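Side-chain contacts in holo-[acyl-carrier-protein] synthase (Neisseria meningitidis FAM18, PDB 5SUV), which is a trimeric member of the 4'-phosphopantetheinyl transferase superfamily that binds coenzyme A: residues I31-E36 / E88-P93; Y49-F54 / D116-F121. All coordinates share one frame; numbering follows the deposited sequence.

Contact 1: residues I31-E36 / E88-P93; sequences ILTPEE and EFFYGP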
loop_
_atom_site.group_PDB
_atom_site.type_symbol
_atom_site.label_atom_id
_atom_site.label_comp_id
_atom_site.label_asym_id
_atom_site.label_seq_id
_atom_site.Cartn_x
_atom_site.Cartn_y
_atom_site.Cartn_z
ATOM N N ILE A 31 -6.210 22.431 0.786
ATOM C CA ILE A 31 -6.243 20.975 0.680
ATOM C C ILE A 31 -7.627 20.411 0.965
ATOM O O ILE A 31 -8.023 19.398 0.382
ATOM C CB ILE A 31 -5.220 20.345 1.645
ATOM C CG1 ILE A 31 -3.829 20.899 1.368
ATOM C CG2 ILE A 31 -5.238 18.831 1.524
ATOM C CD1 ILE A 31 -3.379 20.786 -0.033
ATOM N N LEU A 32 -8.369 21.048 1.861
ATOM C CA LEU A 32 -9.656 20.518 2.285
ATOM C C LEU A 32 -10.770 21.034 1.382
ATOM O O LEU A 32 -10.699 22.152 0.866
ATOM C CB LEU A 32 -9.965 20.918 3.720
ATOM C CG LEU A 32 -8.928 20.499 4.757
ATOM C CD1 LEU A 32 -9.376 20.963 6.119
ATOM C CD2 LEU A 32 -8.711 18.977 4.717
ATOM N N THR A 33 -11.804 20.208 1.208
ATOM C CA THR A 33 -13.000 20.667 0.507
ATOM C C THR A 33 -13.781 21.624 1.399
ATOM O O THR A 33 -13.636 21.604 2.623
ATOM C CB THR A 33 -13.912 19.501 0.111
ATOM O OG1 THR A 33 -14.560 18.966 1.275
ATOM C CG2 THR A 33 -13.146 18.395 -0.575
ATOM N N PRO A 34 -14.645 22.460 0.809
ATOM C CA PRO A 34 -15.502 23.322 1.636
ATOM C C PRO A 34 -16.210 22.571 2.751
ATOM O O PRO A 34 -16.359 23.107 3.854
ATOM C CB PRO A 34 -16.499 23.894 0.619
ATOM C CG PRO A 34 -15.794 23.834 -0.680
ATOM C CD PRO A 34 -14.915 22.616 -0.627
ATOM N N GLU A 35 -16.622 21.326 2.504
ATOM C CA GLU A 35 -17.302 20.543 3.530
ATOM C C GLU A 35 -16.347 20.186 4.660
ATOM O O GLU A 35 -16.653 20.395 5.842
ATOM C CB GLU A 35 -17.886 19.266 2.918
ATOM C CG GLU A 35 -18.935 19.494 1.837
ATOM C CD GLU A 35 -18.346 19.790 0.465
ATOM O OE1 GLU A 35 -17.115 19.679 0.289
ATOM O OE2 GLU A 35 -19.124 20.145 -0.446
ATOM N N GLU A 36 -15.183 19.640 4.314
ATOM C CA GLU A 36 -14.205 19.293 5.334
ATOM C C GLU A 36 -13.742 20.527 6.088
ATOM O O GLU A 36 -13.440 20.457 7.283
ATOM C CB GLU A 36 -13.010 18.598 4.696
ATOM C CG GLU A 36 -13.304 17.231 4.136
ATOM C CD GLU A 36 -12.185 16.739 3.257
ATOM O OE1 GLU A 36 -11.499 17.575 2.636
ATOM O OE2 GLU A 36 -11.994 15.523 3.182
ATOM N N GLU A 88 -14.154 6.536 3.153
ATOM C CA GLU A 88 -14.684 6.499 1.794
ATOM C C GLU A 88 -14.683 7.910 1.214
ATOM O O GLU A 88 -14.708 8.905 1.944
ATOM C CB GLU A 88 -16.094 5.891 1.766
ATOM C CG GLU A 88 -17.086 6.595 2.664
ATOM C CD GLU A 88 -18.388 5.828 2.827
ATOM O OE1 GLU A 88 -18.415 4.613 2.530
ATOM O OE2 GLU A 88 -19.384 6.443 3.258
ATOM N N PHE A 89 -14.664 7.982 -0.113
ATOM C CA PHE A 89 -14.602 9.258 -0.821
ATOM C C PHE A 89 -15.990 9.809 -1.102
ATOM O O PHE A 89 -16.929 9.051 -1.360
ATOM C CB PHE A 89 -13.864 9.105 -2.152
ATOM C CG PHE A 89 -12.397 8.863 -2.017
ATOM C CD1 PHE A 89 -11.562 9.857 -1.543
ATOM C CD2 PHE A 89 -11.849 7.645 -2.385
ATOM C CE1 PHE A 89 -10.203 9.635 -1.432
ATOM C CE2 PHE A 89 -10.483 7.417 -2.278
ATOM C CZ PHE A 89 -9.666 8.408 -1.813
ATOM N N PHE A 90 -16.106 11.136 -1.063
ATOM C CA PHE A 90 -17.230 11.848 -1.658
ATOM C C PHE A 90 -16.650 12.922 -2.570
ATOM O O PHE A 90 -15.483 13.301 -2.442
ATOM C CB PHE A 90 -18.170 12.428 -0.588
ATOM C CG PHE A 90 -17.616 13.610 0.146
ATOM C CD1 PHE A 90 -17.748 14.885 -0.379
ATOM C CD2 PHE A 90 -17.001 13.455 1.380
ATOM C CE1 PHE A 90 -17.253 15.976 0.297
ATOM C CE2 PHE A 90 -16.514 14.553 2.067
ATOM C CZ PHE A 90 -16.630 15.808 1.520
ATOM N N TYR A 91 -17.440 13.359 -3.553
ATOM C CA TYR A 91 -16.894 14.120 -4.660
ATOM C C TYR A 91 -17.665 15.408 -4.871
ATOM O O TYR A 91 -18.886 15.458 -4.696
ATOM C CB TYR A 91 -16.924 13.314 -5.960
ATOM C CG TYR A 91 -16.322 11.967 -5.803
ATOM C CD1 TYR A 91 -14.979 11.844 -5.523
ATOM C CD2 TYR A 91 -17.081 10.820 -5.935
ATOM C CE1 TYR A 91 -14.401 10.612 -5.367
ATOM C CE2 TYR A 91 -16.494 9.563 -5.795
ATOM C CZ TYR A 91 -15.167 9.475 -5.502
ATOM O OH TYR A 91 -14.569 8.234 -5.357
ATOM N N GLY A 92 -16.927 16.442 -5.260
ATOM C CA GLY A 92 -17.531 17.646 -5.789
ATOM C C GLY A 92 -18.166 17.310 -7.122
ATOM O O GLY A 92 -17.754 16.375 -7.808
ATOM N N PRO A 93 -19.195 18.060 -7.509
ATOM C CA PRO A 93 -20.001 17.639 -8.669
ATOM C C PRO A 93 -19.197 17.495 -9.953
ATOM O O PRO A 93 -19.473 16.593 -10.760
ATOM C CB PRO A 93 -21.078 18.741 -8.758
ATOM C CG PRO A 93 -20.533 19.887 -7.984
ATOM C CD PRO A 93 -19.667 19.312 -6.907
#
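A capping box at the start of helix 34-39 meets the ring of Phe90, which reaches over from strand 87-91 of the two-stranded hairpin. In the box, Glu36 N donates to Thr33 OG1 (3.2 Å) in an almost straight bond, and Thr33 N returns one to Glu36 OE1 (3.0 Å), met on the anti side, 23° out of the carboxylate plane. Thr33 OG1 donates to Glu35 OE1 at 2.8 Å, using that oxygen's anti lone pair; the bend of the Glu35 chain at chi2 (82°) folds the carboxylate back to receive it. Phe90 CE1 lies 3.7 Å from Glu35 OE1, which sits at the ring edge in plane, with the carboxylate turned 83° from the ring. Next to it, Phe90 CZ touches Glu35 CB at 3.9 Å and approaches Thr33 OG1 obliquely at 3.8 Å. Glu36 OE1 also forms a salt bridge with Lys57 of helix 46-63, while Glu36 OE2 accepts from Ile79 N in the partner strand of the hairpin. Thr33 OG1 is thus gripped by two bonds that fix its rotation, and the carboxylate oxygen at the ring rim faces the weakly positive C-H edge of Phe90, probably a mildly favourable contact.

Contact 2: residues Y49-F54 / D116-F121; sequences YLAKRF and DTVLAF. With COA (coenzyme A), chain F.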
loop_
_atom_site.group_PDB
_atom_site.type_symbol
_atom_site.label_atom_id
_atom_site.label_comp_id
_atom_site.label_asym_id
_atom_site.label_seq_id
_atom_site.Cartn_x
_atom_site.Cartn_y
_atom_site.Cartn_z
ATOM N N TYR A 49 -5.492 14.930 11.071
ATOM C CA TYR A 49 -6.619 15.110 10.164
ATOM C C TYR A 49 -6.146 15.590 8.798
ATOM O O TYR A 49 -6.454 14.972 7.773
ATOM C CB TYR A 49 -7.603 16.102 10.787
ATOM C CG TYR A 49 -8.860 16.348 9.984
ATOM C CD1 TYR A 49 -8.875 17.282 8.954
ATOM C CD2 TYR A 49 -10.034 15.667 10.269
ATOM C CE1 TYR A 49 -10.019 17.520 8.221
ATOM C CE2 TYR A 49 -11.193 15.906 9.540
ATOM C CZ TYR A 49 -11.178 16.830 8.516
ATOM O OH TYR A 49 -12.324 17.073 7.780
ATOM N N LEU A 50 -5.386 16.690 8.763
ATOM C CA LEU A 50 -4.866 17.187 7.491
ATOM C C LEU A 50 -3.986 16.153 6.807
ATOM O O LEU A 50 -4.034 16.002 5.583
ATOM C CB LEU A 50 -4.073 18.476 7.703
ATOM C CG LEU A 50 -4.823 19.793 7.835
ATOM C CD1 LEU A 50 -3.844 20.898 8.184
ATOM C CD2 LEU A 50 -5.547 20.113 6.548
ATOM N N ALA A 51 -3.152 15.443 7.577
ATOM C CA ALA A 51 -2.246 14.472 6.978
ATOM C C ALA A 51 -3.014 13.372 6.256
ATOM O O ALA A 51 -2.668 12.996 5.134
ATOM C CB ALA A 51 -1.337 13.873 8.055
ATOM N N LYS A 52 -4.049 12.826 6.899
ATOM C CA LYS A 52 -4.831 11.751 6.292
ATOM C C LYS A 52 -5.544 12.231 5.034
ATOM O O LYS A 52 -5.563 11.531 4.013
ATOM C CB LYS A 52 -5.853 11.209 7.295
ATOM C CG LYS A 52 -5.230 10.327 8.389
ATOM C CD LYS A 52 -6.272 9.693 9.291
ATOM C CE LYS A 52 -5.606 8.816 10.355
ATOM N NZ LYS A 52 -6.576 8.296 11.353
ATOM N N ARG A 53 -6.133 13.423 5.089
ATOM C CA ARG A 53 -6.797 13.962 3.906
ATOM C C ARG A 53 -5.797 14.198 2.784
ATOM O O ARG A 53 -6.049 13.835 1.632
ATOM C CB ARG A 53 -7.543 15.257 4.257
ATOM C CG ARG A 53 -8.619 15.126 5.324
ATOM C CD ARG A 53 -9.511 13.932 5.091
ATOM N NE ARG A 53 -10.776 13.999 5.832
ATOM C CZ ARG A 53 -10.920 13.701 7.119
ATOM N NH1 ARG A 53 -9.878 13.329 7.850
ATOM N NH2 ARG A 53 -12.112 13.776 7.682
ATOM N N PHE A 54 -4.643 14.779 3.106
ATOM C CA PHE A 54 -3.626 15.032 2.094
ATOM C C PHE A 54 -3.177 13.729 1.444
ATOM O O PHE A 54 -3.111 13.630 0.214
ATOM C CB PHE A 54 -2.450 15.779 2.730
ATOM C CG PHE A 54 -1.437 16.285 1.755
ATOM C CD1 PHE A 54 -1.757 17.274 0.852
ATOM C CD2 PHE A 54 -0.150 15.771 1.746
ATOM C CE1 PHE A 54 -0.825 17.738 -0.058
ATOM C CE2 PHE A 54 0.786 16.233 0.840
ATOM C CZ PHE A 54 0.450 17.231 -0.053
ATOM N N ASP A 116 5.163 8.955 12.912
ATOM C CA ASP A 116 5.137 10.122 12.057
ATOM C C ASP A 116 4.571 9.842 10.675
ATOM O O ASP A 116 4.373 10.789 9.914
ATOM C CB ASP A 116 6.558 10.671 11.897
ATOM C CG ASP A 116 6.593 11.984 11.149
ATOM O OD1 ASP A 116 5.920 12.931 11.596
ATOM O OD2 ASP A 116 7.289 12.067 10.118
ATOM N N THR A 117 4.325 8.585 10.328
ATOM C CA THR A 117 4.010 8.204 8.958
ATOM C C THR A 117 2.510 7.991 8.810
ATOM O O THR A 117 1.914 7.193 9.542
ATOM C CB THR A 117 4.772 6.938 8.570
ATOM O OG1 THR A 117 6.181 7.185 8.655
ATOM C CG2 THR A 117 4.446 6.514 7.157
ATOM N N VAL A 118 1.905 8.696 7.858
ATOM C CA VAL A 118 0.536 8.437 7.446
ATOM C C VAL A 118 0.578 7.818 6.061
ATOM O O VAL A 118 1.337 8.259 5.193
ATOM C CB VAL A 118 -0.327 9.712 7.445
ATOM C CG1 VAL A 118 -1.739 9.388 6.982
ATOM C CG2 VAL A 118 -0.356 10.308 8.824
ATOM N N LEU A 119 -0.219 6.784 5.864
ATOM C CA LEU A 119 -0.212 6.017 4.632
ATOM C C LEU A 119 -1.621 5.915 4.066
ATOM O O LEU A 119 -2.580 5.700 4.812
ATOM C CB LEU A 119 0.354 4.630 4.904
ATOM C CG LEU A 119 0.329 3.562 3.832
ATOM C CD1 LEU A 119 1.069 4.061 2.630
ATOM C CD2 LEU A 119 0.981 2.312 4.412
ATOM N N ALA A 120 -1.735 6.057 2.742
ATOM C CA ALA A 120 -2.998 5.881 2.033
ATOM C C ALA A 120 -2.799 4.968 0.828
ATOM O O ALA A 120 -1.801 5.075 0.108
ATOM C CB ALA A 120 -3.588 7.235 1.571
ATOM N N PHE A 121 -3.760 4.073 0.617
ATOM C CA PHE A 121 -3.848 3.232 -0.570
ATOM C C PHE A 121 -5.226 3.421 -1.199
ATOM O O PHE A 121 -6.230 3.471 -0.486
ATOM C CB PHE A 121 -3.671 1.747 -0.254
ATOM C CG PHE A 121 -2.251 1.314 -0.055
ATOM C CD1 PHE A 121 -1.573 1.615 1.113
ATOM C CD2 PHE A 121 -1.608 0.562 -1.023
ATOM C CE1 PHE A 121 -0.269 1.194 1.300
ATOM C CE2 PHE A 121 -0.302 0.135 -0.842
ATOM C CZ PHE A 121 0.371 0.452 0.326
HETATM N N1A COA F . -12.981 -0.545 8.156
HETATM C C2A COA F . -11.950 -0.072 7.445
HETATM N N3A COA F . -11.105 0.856 7.804
HETATM C C4A COA F . -11.329 1.410 9.084
HETATM C C5A COA F . -12.395 1.030 9.952
HETATM C C6A COA F . -13.192 0.028 9.416
HETATM N N6A COA F . -14.202 -0.417 10.123
HETATM N N7A COA F . -12.380 1.658 11.047
HETATM C C8A COA F . -11.356 2.459 10.915
HETATM N N9A COA F . -10.686 2.343 9.752
HETATM C C1B COA F . -9.559 3.084 9.329
HETATM C C2B COA F . -9.873 4.666 9.365
HETATM O O2B COA F . -9.498 5.322 8.212
HETATM C C3B COA F . -8.940 5.054 10.509
HETATM O O3B COA F . -8.414 6.277 10.390
HETATM P P3B COA F . -9.623 7.579 10.209
HETATM O O7A COA F . -8.762 8.566 10.706
HETATM O O8A COA F . -9.876 7.581 8.757
HETATM O O9A COA F . -10.693 7.038 11.055
HETATM C C4B COA F . -7.851 3.982 10.283
HETATM O O4B COA F . -8.573 2.813 10.201
HETATM C C5B COA F . -6.877 3.911 11.410
HETATM O O5B COA F . -5.839 3.028 10.977
HETATM P P1A COA F . -4.981 2.425 12.159
HETATM O O1A COA F . -4.358 3.491 12.978
HETATM O O2A COA F . -4.264 1.233 11.637
HETATM O O3A COA F . -6.161 1.937 13.173
HETATM P P2A COA F . -5.692 1.298 14.486
HETATM O O4A COA F . -4.626 0.368 14.303
HETATM O O5A COA F . -5.651 2.242 15.670
HETATM O O6A COA F . -7.004 0.351 14.789
HETATM C CBP COA F . -8.444 -1.217 13.816
HETATM C CCP COA F . -7.110 -0.555 13.762
HETATM C CDP COA F . -9.378 -0.294 13.218
HETATM C CEP COA F . -8.439 -2.464 12.973
HETATM C CAP COA F . -8.900 -1.599 15.259
HETATM O OAP COA F . -10.090 -2.289 15.245
HETATM C C9P COA F . -7.926 -2.525 16.015
HETATM O O9P COA F . -7.960 -3.723 15.779
HETATM N N8P COA F . -7.063 -1.971 17.008
HETATM C C7P COA F . -6.082 -2.805 17.788
HETATM C C6P COA F . -6.569 -4.220 18.029
HETATM C C5P COA F . -6.176 -4.696 19.418
HETATM O O5P COA F . -6.945 -5.281 20.105
HETATM N N4P COA F . -4.885 -4.468 19.887
HETATM C C3P COA F . -4.516 -4.922 21.228
HETATM C C2P COA F . -3.956 -6.321 21.224
HETATM S S1P COA F . -5.165 -7.551 21.872
#
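Helix 46-63 passes over strand 117-125 with Lys52 and Val118 as the nearest backbone pair, their CA atoms 6.4 Å apart. Val118 turns its side chain toward the helix and divides its two methyls between neighbouring residues. Val118 CG2 meets Ala51 CB at 3.8 Å, methyl to methyl, whereas Val118 CG1, anti to the backbone N (chi1 179°), lies against the base of Lys52, 3.9 Å from Lys52 CG and 4.0 Å from Lys52 CA. The lysine chain crosses the valine at about a right angle; its CG does the packing and its amine lies off to one side, at the ligand. This is a helix laid on one face of a three-stranded antiparallel sheet in which strand 117-125 is central, flanked by 3-12 and 106-114. On the other side of the strand, Leu119 points away from the helix and packs on Leu119 of both neighbouring subunits, at the heart of the trimer. Beyond CG, Lys52 runs fully extended to coenzyme A, where Lys52 NZ is modelled as donating to coenzyme A O3B at 2.9 Å, a doubtful bond, since NZ is implausibly close to an oxygen of the 3'-phosphate. Ser112 and His81 also bond to this coenzyme A, as does Lys62 of the second subunit.

In the fold
Helix 46-63 joins the two contacts, whose centres lie 15 Å apart on opposite sides of the chain's centre. It supplies residues 49-54 to contact 2 and packs against the 31-36 segment of contact 1. The polar tie is between Glu36 OE2 and Arg53 NE, 3.3 Å apart and weak as an ion pair. Apolar packing lies alongside: Leu32 CD2 lies 3.8 Å from Leu50 CD2, and Ile31 CG2 lies 3.9 Å from Phe54 CD1. Segment 31-36 carries Ile31 of one coenzyme A pocket, and segment 49-54 carries Lys52 of another. The Glu36 side chain, however, stays about 10 Å from a bound coenzyme A.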